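Local coordinates for chitin deacetylase 1 (Bombyx mori, PDB 5ZNS), which hydrolyses the N-acetamido groups of N-acetylglucosamine residues in chitin, a zinc-dependent reaction of the carbohydrate esterase 4 family that yields chitosan and acetate, at residues Cys343-Lys348 against Asn366-Asn371; Asp23-Pro28 against Ser177-Trp182. One frame throughout, in Å; residues are numbered along the deposited sequence.

Contact 1 (Cys343-Lys348 against Asn366-Asn371)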
# COMPACT_ATOMS: atom_id res chain seq x y z
N CYS A 343 19.46 -11.42 -15.42
CA CYS A 343 19.37 -12.87 -15.39
C CYS A 343 18.25 -13.32 -16.31
O CYS A 343 17.09 -12.99 -16.08
CB CYS A 343 19.12 -13.34 -13.96
SG CYS A 343 20.28 -12.58 -12.82
N LYS A 344 18.59 -14.09 -17.34
CA LYS A 344 17.60 -14.66 -18.24
C LYS A 344 17.24 -16.04 -17.71
O LYS A 344 18.04 -16.98 -17.79
CB LYS A 344 18.12 -14.71 -19.67
CG LYS A 344 17.04 -14.79 -20.73
CD LYS A 344 17.55 -14.47 -22.14
CE LYS A 344 16.39 -14.17 -23.07
NZ LYS A 344 15.67 -12.92 -22.72
N LEU A 345 16.04 -16.18 -17.15
CA LEU A 345 15.71 -17.31 -16.30
C LEU A 345 14.47 -18.03 -16.79
O LEU A 345 13.66 -17.50 -17.55
CB LEU A 345 15.50 -16.88 -14.84
CG LEU A 345 16.69 -16.22 -14.15
CD1 LEU A 345 16.30 -15.63 -12.79
CD2 LEU A 345 17.83 -17.22 -14.00
N THR A 346 14.31 -19.24 -16.27
CA THR A 346 13.35 -20.20 -16.76
C THR A 346 12.86 -21.00 -15.56
O THR A 346 13.55 -21.10 -14.55
CB THR A 346 14.02 -21.08 -17.83
OG1 THR A 346 13.04 -21.61 -18.72
CG2 THR A 346 14.79 -22.19 -17.18
N SER A 347 11.66 -21.56 -15.67
CA SER A 347 11.16 -22.38 -14.57
C SER A 347 10.05 -23.30 -15.05
O SER A 347 9.16 -22.88 -15.79
CB SER A 347 10.64 -21.53 -13.40
OG SER A 347 9.89 -22.33 -12.50
N LYS A 348 10.10 -24.56 -14.59
CA LYS A 348 9.01 -25.50 -14.86
C LYS A 348 7.67 -24.98 -14.37
O LYS A 348 6.62 -25.42 -14.86
CB LYS A 348 9.31 -26.86 -14.18
CG LYS A 348 9.15 -26.81 -12.65
CD LYS A 348 9.85 -27.95 -11.92
CE LYS A 348 9.71 -29.27 -12.65
NZ LYS A 348 9.99 -30.40 -11.71
N ASN A 366 17.30 -20.93 -11.20
CA ASN A 366 16.10 -20.89 -12.03
C ASN A 366 15.20 -19.75 -11.56
O ASN A 366 15.53 -19.02 -10.61
CB ASN A 366 15.40 -22.27 -12.05
CG ASN A 366 14.60 -22.55 -10.80
OD1 ASN A 366 14.95 -22.10 -9.71
ND2 ASN A 366 13.50 -23.29 -10.95
N TYR A 367 14.09 -19.53 -12.27
CA TYR A 367 13.24 -18.38 -12.00
C TYR A 367 12.46 -18.60 -10.71
O TYR A 367 11.79 -19.63 -10.56
CB TYR A 367 12.27 -18.11 -13.14
CG TYR A 367 11.53 -16.79 -13.02
CD1 TYR A 367 12.23 -15.59 -12.98
CD2 TYR A 367 10.14 -16.74 -12.94
CE1 TYR A 367 11.59 -14.38 -12.87
CE2 TYR A 367 9.47 -15.51 -12.83
CZ TYR A 367 10.21 -14.34 -12.79
OH TYR A 367 9.61 -13.11 -12.67
N PRO A 368 12.53 -17.68 -9.75
CA PRO A 368 11.73 -17.82 -8.53
C PRO A 368 10.24 -17.83 -8.84
O PRO A 368 9.76 -17.07 -9.69
CB PRO A 368 12.13 -16.58 -7.71
CG PRO A 368 13.46 -16.16 -8.27
CD PRO A 368 13.41 -16.49 -9.72
N TRP A 369 9.52 -18.73 -8.16
CA TRP A 369 8.07 -18.83 -8.26
C TRP A 369 7.55 -19.48 -6.98
O TRP A 369 8.30 -19.66 -6.02
CB TRP A 369 7.64 -19.62 -9.51
CG TRP A 369 6.28 -19.27 -10.03
CD1 TRP A 369 5.16 -20.07 -10.00
CD2 TRP A 369 5.88 -18.05 -10.66
NE1 TRP A 369 4.10 -19.41 -10.56
CE2 TRP A 369 4.51 -18.18 -10.98
CE3 TRP A 369 6.54 -16.86 -10.98
CZ2 TRP A 369 3.79 -17.16 -11.61
CZ3 TRP A 369 5.83 -15.85 -11.61
CH2 TRP A 369 4.46 -16.00 -11.91
N LEU A 370 6.27 -19.86 -7.00
CA LEU A 370 5.55 -20.27 -5.78
C LEU A 370 6.32 -21.31 -4.97
O LEU A 370 6.47 -21.17 -3.75
CB LEU A 370 4.18 -20.84 -6.15
CG LEU A 370 2.97 -19.92 -6.28
CD1 LEU A 370 1.76 -20.80 -6.50
CD2 LEU A 370 2.81 -19.05 -5.05
N ASN A 371 6.76 -22.38 -5.62
CA ASN A 371 7.36 -23.52 -4.92
C ASN A 371 8.86 -23.36 -4.72
O ASN A 371 9.49 -24.23 -4.10
CB ASN A 371 7.07 -24.82 -5.68
CG ASN A 371 5.58 -25.15 -5.73
OD1 ASN A 371 4.83 -24.85 -4.80
ND2 ASN A 371 5.15 -25.78 -6.82
O HOH W 1 10.56 -22.03 -9.86
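The end of the two-stranded antiparallel hairpin 341-345/355-359 meets the chain that follows it where L345, T346 and S347 pack on N366 and Y367. One direct hydrogen bond joins the segments. Y367 N donates to T346 O at 2.8 Å, with a nearly straight N-H...O angle of 168°. The donor sits above the carbonyl plane, about 43° out of it. Apolar contact forms beside this bond. L345 CB lies 3.9 Å from Y367 CB, and the two side chains cross at about a right angle. L345 CG is anti to its carbonyl carbon (chi1 -61°), which carries CD1 to 4.3 Å from P368 CD. L345 also rests on L357 of the hairpin's second strand, and C343 is tied by a disulfide to C363, so the hairpin and the returning chain are joined covalently as well. With CG anti to the backbone N, the Y367 ring passes L345 CB and its far end leads away from 343-348. The ring stacks with H80, whose NE2 also makes a weak hydrogen bond to P368 O. P368 packs on I130 and F134 of helix 117-134. At S347 the link runs through water. S347 CB stands 3.6 Å from Y367 O, while one water lies 2.7 Å from S347 OG and donates to Y367 O at 2.8 Å. S347 OG is also hydrogen-bonded to E349 N.

Contact 2 (Asp23-Pro28 against Ser177-Trp182); sequences DGTVIP and SNPPLW. Unlike the reference sequence in segment 177-182: P180 (reference Arg), W182 (reference Cys).
P28 and I27 cover one face of the W182 indole, the tight part of a loop-to-loop contact in the carbohydrate esterase 4 polysaccharide deacetylase fold. Segment 23-28 precedes strand 38-44 of the parallel sheet; 177-182 links strands 173-174 and 184-185 of the mixed sheet. P28 CD makes a CH-pi contact 3.5 Å from the centroid of the W182 six-membered ring, 14° off the normal. I27 CA makes a looser one over the five-membered ring, at 4.3 Å. Over the same face, I27 CG2 lies 4.0 Å from W182 CZ2. The indole is further fixed by NE1, hydrogen-bonded to N261 O, and meets the ring of W309 from helix 303-311. W182 N donates to G24 O at 2.8 Å, with the donor almost in line with the carbonyl bond. G24 O also takes a CA-H...O contact from L181 CA. G24 has positive phi (80°), a value that favours glycine, and its backbone is buried here. T25 CG2 also packs on the other segment, 3.7 Å from L181 CD2 and 3.6 Å from P179 CG. The loose, solvent side is D23, whose carboxylate does not touch 177-182. It interacts within its own segment instead: T25 N makes a weak bond to D23 OD1. T25 OG1 lies between its backbone N and carbonyl carbon (chi1 58°), near the D23 carboxylate.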
# COMPACT_ATOMS: atom_id res chain seq x y z
N ASP A 23 -17.18 2.95 15.16
CA ASP A 23 -17.46 3.06 13.73
C ASP A 23 -16.22 3.37 12.88
O ASP A 23 -16.36 3.58 11.67
CB ASP A 23 -18.54 4.12 13.49
CG ASP A 23 -18.08 5.52 13.83
OD1 ASP A 23 -17.08 5.66 14.57
OD2 ASP A 23 -18.72 6.48 13.36
N GLY A 24 -15.03 3.39 13.47
CA GLY A 24 -13.82 3.58 12.70
C GLY A 24 -13.48 5.00 12.32
O GLY A 24 -12.51 5.21 11.58
N THR A 25 -14.24 6.00 12.79
CA THR A 25 -14.03 7.39 12.41
C THR A 25 -13.31 8.20 13.47
O THR A 25 -12.95 9.35 13.20
CB THR A 25 -15.37 8.07 12.08
OG1 THR A 25 -16.25 8.01 13.22
CG2 THR A 25 -16.06 7.41 10.88
N VAL A 26 -13.07 7.64 14.65
CA VAL A 26 -12.46 8.39 15.75
C VAL A 26 -10.96 8.51 15.52
O VAL A 26 -10.30 7.59 15.02
CB VAL A 26 -12.78 7.71 17.10
CG1 VAL A 26 -11.95 8.31 18.24
CG2 VAL A 26 -14.27 7.82 17.40
N ILE A 27 -10.41 9.68 15.85
CA ILE A 27 -9.00 9.98 15.65
C ILE A 27 -8.19 9.30 16.74
O ILE A 27 -8.61 9.27 17.91
CB ILE A 27 -8.77 11.50 15.65
CG1 ILE A 27 -9.58 12.15 14.52
CG2 ILE A 27 -7.29 11.83 15.54
CD1 ILE A 27 -9.49 13.67 14.48
N PRO A 28 -7.04 8.70 16.42
CA PRO A 28 -6.19 8.12 17.46
C PRO A 28 -5.78 9.15 18.50
O PRO A 28 -5.52 10.31 18.17
CB PRO A 28 -4.98 7.59 16.68
CG PRO A 28 -5.51 7.34 15.30
CD PRO A 28 -6.56 8.39 15.07
N SER A 177 -17.94 6.74 2.69
CA SER A 177 -18.49 7.16 3.96
C SER A 177 -18.06 8.60 4.23
O SER A 177 -17.02 9.05 3.75
CB SER A 177 -17.99 6.28 5.12
OG SER A 177 -18.23 4.91 4.85
N ASN A 178 -18.88 9.30 5.00
CA ASN A 178 -18.53 10.63 5.51
C ASN A 178 -18.85 10.66 7.00
O ASN A 178 -20.04 10.58 7.37
CB ASN A 178 -19.28 11.72 4.74
CG ASN A 178 -18.75 11.89 3.32
OD1 ASN A 178 -17.57 12.21 3.12
ND2 ASN A 178 -19.61 11.66 2.34
N PRO A 179 -17.84 10.77 7.88
CA PRO A 179 -16.42 10.86 7.51
C PRO A 179 -15.79 9.51 7.09
O PRO A 179 -16.37 8.47 7.39
CB PRO A 179 -15.77 11.37 8.80
CG PRO A 179 -16.64 10.85 9.89
CD PRO A 179 -18.04 10.86 9.34
N PRO A 180 -14.66 9.54 6.38
CA PRO A 180 -13.96 8.29 6.05
C PRO A 180 -13.35 7.67 7.30
O PRO A 180 -13.31 8.28 8.37
CB PRO A 180 -12.89 8.74 5.05
CG PRO A 180 -12.64 10.17 5.40
CD PRO A 180 -13.98 10.72 5.82
N LEU A 181 -12.87 6.44 7.15
CA LEU A 181 -12.40 5.66 8.28
C LEU A 181 -10.89 5.74 8.44
O LEU A 181 -10.14 5.79 7.45
CB LEU A 181 -12.82 4.19 8.16
CG LEU A 181 -14.25 3.80 7.78
CD1 LEU A 181 -14.50 2.34 8.19
CD2 LEU A 181 -15.29 4.71 8.42
N TRP A 182 -10.45 5.74 9.69
CA TRP A 182 -9.05 5.61 10.06
C TRP A 182 -8.67 4.13 10.04
O TRP A 182 -9.54 3.26 10.12
CB TRP A 182 -8.81 6.18 11.46
CG TRP A 182 -8.60 7.67 11.50
CD1 TRP A 182 -9.57 8.64 11.45
CD2 TRP A 182 -7.35 8.36 11.62
NE1 TRP A 182 -9.00 9.88 11.52
CE2 TRP A 182 -7.64 9.74 11.63
CE3 TRP A 182 -6.02 7.94 11.71
CZ2 TRP A 182 -6.64 10.71 11.73
CZ3 TRP A 182 -5.02 8.90 11.82
CH2 TRP A 182 -5.34 10.27 11.82

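Contacts 1 and 2 lie on opposite sides of the chain's centre. Their own centres are 44 Å apart, and their nearest atoms are about 30 Å apart, so they do not touch. Both segments of contact 2 come earlier in the chain than those of contact 1. Contact 2 joins the early loop to the mixed-sheet region, away from the annotated sites. Contact 1 belongs to the late hairpin region and lies nearer the metal site. The side chain of Y367 is about 11 Å from that of H105, which binds zinc with D46 and H101. The Y367 side chain is also about 12 Å from a bound NAG. Neither contact supplies a zinc ligand.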